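Local coordinates for protein dihydrodipicolinate synthase (Bacillus anthracis, PDB 1XKY) that probably catalyses the condensation of pyruvate with aspartate semialdehyde in the lysine branch of amino-acid biosynthesis, as a TIM-barrel lyase of the dihydrodipicolinate synthase family, at residues A[29-32]-A[33-36]; A[61-64]-A[65-68]. All blocks are in the same frame, centred on the assembly; numbering follows the deposited sequence.

From the N terminus, the chain leaves barrel strand 16-19, runs through a loop and enters helix 32-44 at contact 1, where residues 29-32 meet 33-36. It then passes through strand 49-52 and a second loop to contact 2, where 61-64 meet 65-68 at the start of helix 64-78. Each contact closes only a single turn, and the two follow in series, neither enclosing nor crossing the other. Both are strand-to-helix junctions of successive beta-alpha units, on the same side of the chain's centre, with their own centres about 14 Å apart. They touch directly: Ile30 CD1 packs on Glu66 O at 3.6 Å, tying the loop before the first helix to the first turn of the second.

Contact 1 (A[29-32]-A[33-36]); sequences NIDF and AKTT
Asp31 caps the first turn of helix 32-44: its OD1 accepts the amide of Lys34 at 3.0 Å, with an almost straight N-H...O angle of 167°. The amide reaches the oxygen from above the carboxylate plane. This reach depends on CG standing anti to the backbone N of Asp31 (chi1 -165°), which turns the carboxylate toward the helix start. The aliphatic part of Lys34 then lies against the cap, its CD 3.4 Å from Asp31 OD2. The extended chain carries NZ beyond the aspartate to a salt bridge with Asp273.

Asp31 O is gripped twice by Thr35, through the backbone N at 3.0 Å and through OG1 at 2.8 Å; the hydroxyl arrives from above the carbonyl plane. The next helical bond, from Thr36 N to Phe32 O, measures 2.9 Å. Phe32 sends its ring back over the preceding loop, where Ile30 CG2 sits over the centre of one face, 3.6 Å above the plane. Farther out, His73 of helix 64-78 meets the same ring edge-to-face and hydrogen-bonds Thr36 OG1. The whole is an aspartate N-cap at the first beta-alpha junction of the TIM barrel.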
loop_
_atom_site.group_PDB
_atom_site.type_symbol
_atom_site.label_atom_id
_atom_site.label_comp_id
_atom_site.label_asym_id
_atom_site.label_seq_id
_atom_site.Cartn_x
_atom_site.Cartn_y
_atom_site.Cartn_z
ATOM N N ASN A 29 35.357 12.521 6.655
ATOM C CA ASN A 29 36.166 11.491 6.008
ATOM C C ASN A 29 36.156 10.228 6.850
ATOM O O ASN A 29 35.906 10.288 8.052
ATOM C CB ASN A 29 37.608 11.971 5.802
ATOM C CG ASN A 29 37.697 13.174 4.882
ATOM O OD1 ASN A 29 38.317 14.181 5.221
ATOM N ND2 ASN A 29 37.064 13.080 3.719
ATOM N N ILE A 30 36.436 9.092 6.218
ATOM C CA ILE A 30 36.507 7.821 6.935
ATOM C C ILE A 30 37.530 7.897 8.076
ATOM O O ILE A 30 38.682 8.281 7.860
ATOM C CB ILE A 30 36.863 6.634 6.000
ATOM C CG1 ILE A 30 35.740 6.403 4.978
ATOM C CG2 ILE A 30 37.113 5.362 6.830
ATOM C CD1 ILE A 30 36.036 5.336 3.927
ATOM N N ASP A 31 37.099 7.527 9.281
ATOM C CA ASP A 31 37.991 7.463 10.433
ATOM C C ASP A 31 38.417 6.019 10.659
ATOM O O ASP A 31 37.656 5.208 11.198
ATOM C CB ASP A 31 37.310 8.024 11.676
ATOM C CG ASP A 31 38.294 8.316 12.789
ATOM O OD1 ASP A 31 39.101 7.425 13.133
ATOM O OD2 ASP A 31 38.252 9.443 13.310
ATOM N N PHE A 32 39.637 5.701 10.235
ATOM C CA PHE A 32 40.115 4.320 10.270
ATOM C C PHE A 32 40.378 3.818 11.695
ATOM O O PHE A 32 40.083 2.663 12.001
ATOM C CB PHE A 32 41.333 4.155 9.356
ATOM C CG PHE A 32 40.997 4.327 7.902
ATOM C CD1 PHE A 32 41.118 5.564 7.287
ATOM C CD2 PHE A 32 40.502 3.267 7.167
ATOM C CE1 PHE A 32 40.787 5.728 5.941
ATOM C CE2 PHE A 32 40.172 3.423 5.829
ATOM C CZ PHE A 32 40.312 4.654 5.217
ATOM N N ALA A 33 40.877 4.692 12.570
ATOM C CA ALA A 33 41.085 4.330 13.973
ATOM C C ALA A 33 39.765 4.006 14.682
ATOM O O ALA A 33 39.696 3.049 15.453
ATOM C CB ALA A 33 41.825 5.445 14.719
ATOM N N LYS A 34 38.724 4.797 14.427
ATOM C CA LYS A 34 37.387 4.501 14.970
ATOM C C LYS A 34 36.822 3.206 14.379
ATOM O O LYS A 34 36.139 2.449 15.069
ATOM C CB LYS A 34 36.417 5.666 14.724
ATOM C CG LYS A 34 36.702 6.888 15.581
ATOM C CD LYS A 34 35.779 8.071 15.271
ATOM C CE LYS A 34 35.839 9.109 16.410
ATOM N NZ LYS A 34 34.743 10.131 16.324
ATOM N N THR A 35 37.108 2.954 13.103
ATOM C CA THR A 35 36.701 1.703 12.467
ATOM C C THR A 35 37.347 0.505 13.174
ATOM O O THR A 35 36.672 -0.475 13.470
ATOM C CB THR A 35 37.034 1.690 10.959
ATOM O OG1 THR A 35 36.408 2.810 10.314
ATOM C CG2 THR A 35 36.550 0.408 10.303
ATOM N N THR A 36 38.640 0.603 13.468
ATOM C CA THR A 36 39.340 -0.453 14.206
ATOM C C THR A 36 38.657 -0.700 15.552
ATOM O O THR A 36 38.340 -1.843 15.893
ATOM C CB THR A 36 40.829 -0.109 14.407
ATOM O OG1 THR A 36 41.440 0.099 13.129
ATOM C CG2 THR A 36 41.572 -1.226 15.151
#

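Contact 2 (A[61-64]-A[65-68])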
loop_
_atom_site.group_PDB
_atom_site.type_symbol
_atom_site.label_atom_id
_atom_site.label_comp_id
_atom_site.label_asym_id
_atom_site.label_seq_id
_atom_site.Cartn_x
_atom_site.Cartn_y
_atom_site.Cartn_z
ATOM N N THR A 61 26.973 7.338 -0.405
ATOM C CA THR A 61 27.825 8.529 -0.324
ATOM C C THR A 61 29.332 8.239 -0.252
ATOM O O THR A 61 30.135 9.173 -0.169
ATOM C CB THR A 61 27.419 9.415 0.868
ATOM O OG1 THR A 61 27.357 8.621 2.061
ATOM C CG2 THR A 61 26.053 10.057 0.596
ATOM N N LEU A 62 29.721 6.963 -0.292
ATOM C CA LEU A 62 31.135 6.604 -0.374
ATOM C C LEU A 62 31.555 6.523 -1.845
ATOM O O LEU A 62 30.817 6.017 -2.681
ATOM C CB LEU A 62 31.419 5.269 0.311
ATOM C CG LEU A 62 31.061 5.075 1.788
ATOM C CD1 LEU A 62 31.277 3.625 2.165
ATOM C CD2 LEU A 62 31.849 5.996 2.715
ATOM N N THR A 63 32.747 7.012 -2.158
ATOM C CA THR A 63 33.289 6.834 -3.499
ATOM C C THR A 63 33.782 5.403 -3.602
ATOM O O THR A 63 33.997 4.739 -2.587
ATOM C CB THR A 63 34.470 7.768 -3.793
ATOM O OG1 THR A 63 35.584 7.402 -2.975
ATOM C CG2 THR A 63 34.096 9.218 -3.536
ATOM N N SER A 64 33.988 4.941 -4.828
ATOM C CA SER A 64 34.510 3.599 -5.062
ATOM C C SER A 64 35.871 3.415 -4.377
ATOM O O SER A 64 36.164 2.361 -3.829
ATOM C CB SER A 64 34.622 3.335 -6.563
ATOM O OG SER A 64 35.233 2.081 -6.803
ATOM N N GLU A 65 36.674 4.470 -4.391
ATOM C CA GLU A 65 38.005 4.458 -3.793
ATOM C C GLU A 65 37.914 4.344 -2.268
ATOM O O GLU A 65 38.674 3.608 -1.654
ATOM C CB GLU A 65 38.784 5.720 -4.199
ATOM C CG GLU A 65 39.215 5.762 -5.678
ATOM C CD GLU A 65 38.063 5.981 -6.675
ATOM O OE1 GLU A 65 37.063 6.661 -6.332
ATOM O OE2 GLU A 65 38.167 5.463 -7.815
ATOM N N GLU A 66 36.975 5.076 -1.673
ATOM C CA GLU A 66 36.674 4.980 -0.236
ATOM C C GLU A 66 36.211 3.580 0.171
ATOM O O GLU A 66 36.669 3.028 1.183
ATOM C CB GLU A 66 35.620 6.023 0.151
ATOM C CG GLU A 66 36.192 7.425 0.266
ATOM C CD GLU A 66 35.152 8.485 0.564
ATOM O OE1 GLU A 66 34.031 8.423 0.012
ATOM O OE2 GLU A 66 35.476 9.401 1.342
ATOM N N LYS A 67 35.316 3.009 -0.631
ATOM C CA LYS A 67 34.814 1.668 -0.387
ATOM C C LYS A 67 35.964 0.666 -0.313
ATOM O O LYS A 67 36.067 -0.070 0.653
ATOM C CB LYS A 67 33.797 1.260 -1.458
ATOM C CG LYS A 67 32.483 2.014 -1.371
ATOM C CD LYS A 67 31.563 1.649 -2.525
ATOM C CE LYS A 67 30.268 2.412 -2.439
ATOM N NZ LYS A 67 29.463 2.297 -3.668
ATOM N N VAL A 68 36.832 0.672 -1.323
ATOM C CA VAL A 68 37.944 -0.282 -1.416
ATOM C C VAL A 68 38.941 -0.103 -0.261
ATOM O O VAL A 68 39.403 -1.084 0.305
ATOM C CB VAL A 68 38.683 -0.184 -2.791
ATOM C CG1 VAL A 68 39.942 -1.074 -2.809
ATOM C CG2 VAL A 68 37.737 -0.549 -3.948
HETATM O O HOH W 1 37.811 2.141 -7.283
#
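The carboxylate of Glu66 is the flat group that turns back on Thr63, and the two residues form a capping box at the start of helix 64-78. At its edge, OE1 receives the Thr63 amide on the anti lone pair, at 2.9 Å and 171°, while OE2 is held by a salt bridge to Arg278. Arg278 also bonds Thr61 O, so one guanidinium group ties the cap to the loop before it and would help keep the glutamate ionised. Leu62 CA also lies close to OE1, at 3.4 Å.

The reciprocal bond runs from Glu66 N to Thr63 OG1, 3.0 Å long. It is possible because the hydroxyl sits between the backbone N and carbonyl carbon of Thr63 (chi1 67°), facing the helix's first turn. Beyond the box, regular helical bonds begin with Lys67 N to Thr63 O at 2.9 Å and Val68 N to Ser64 O at 3.1 Å. The stem of Lys67 crosses Leu62, CG lying 3.8 Å from Leu62 CB. Ser64, Lys67 and Val68 all touch Leu99 of helix 93-105. A water lies 2.6 Å from Ser64 OG and donates a weak bond to Glu65 OE2.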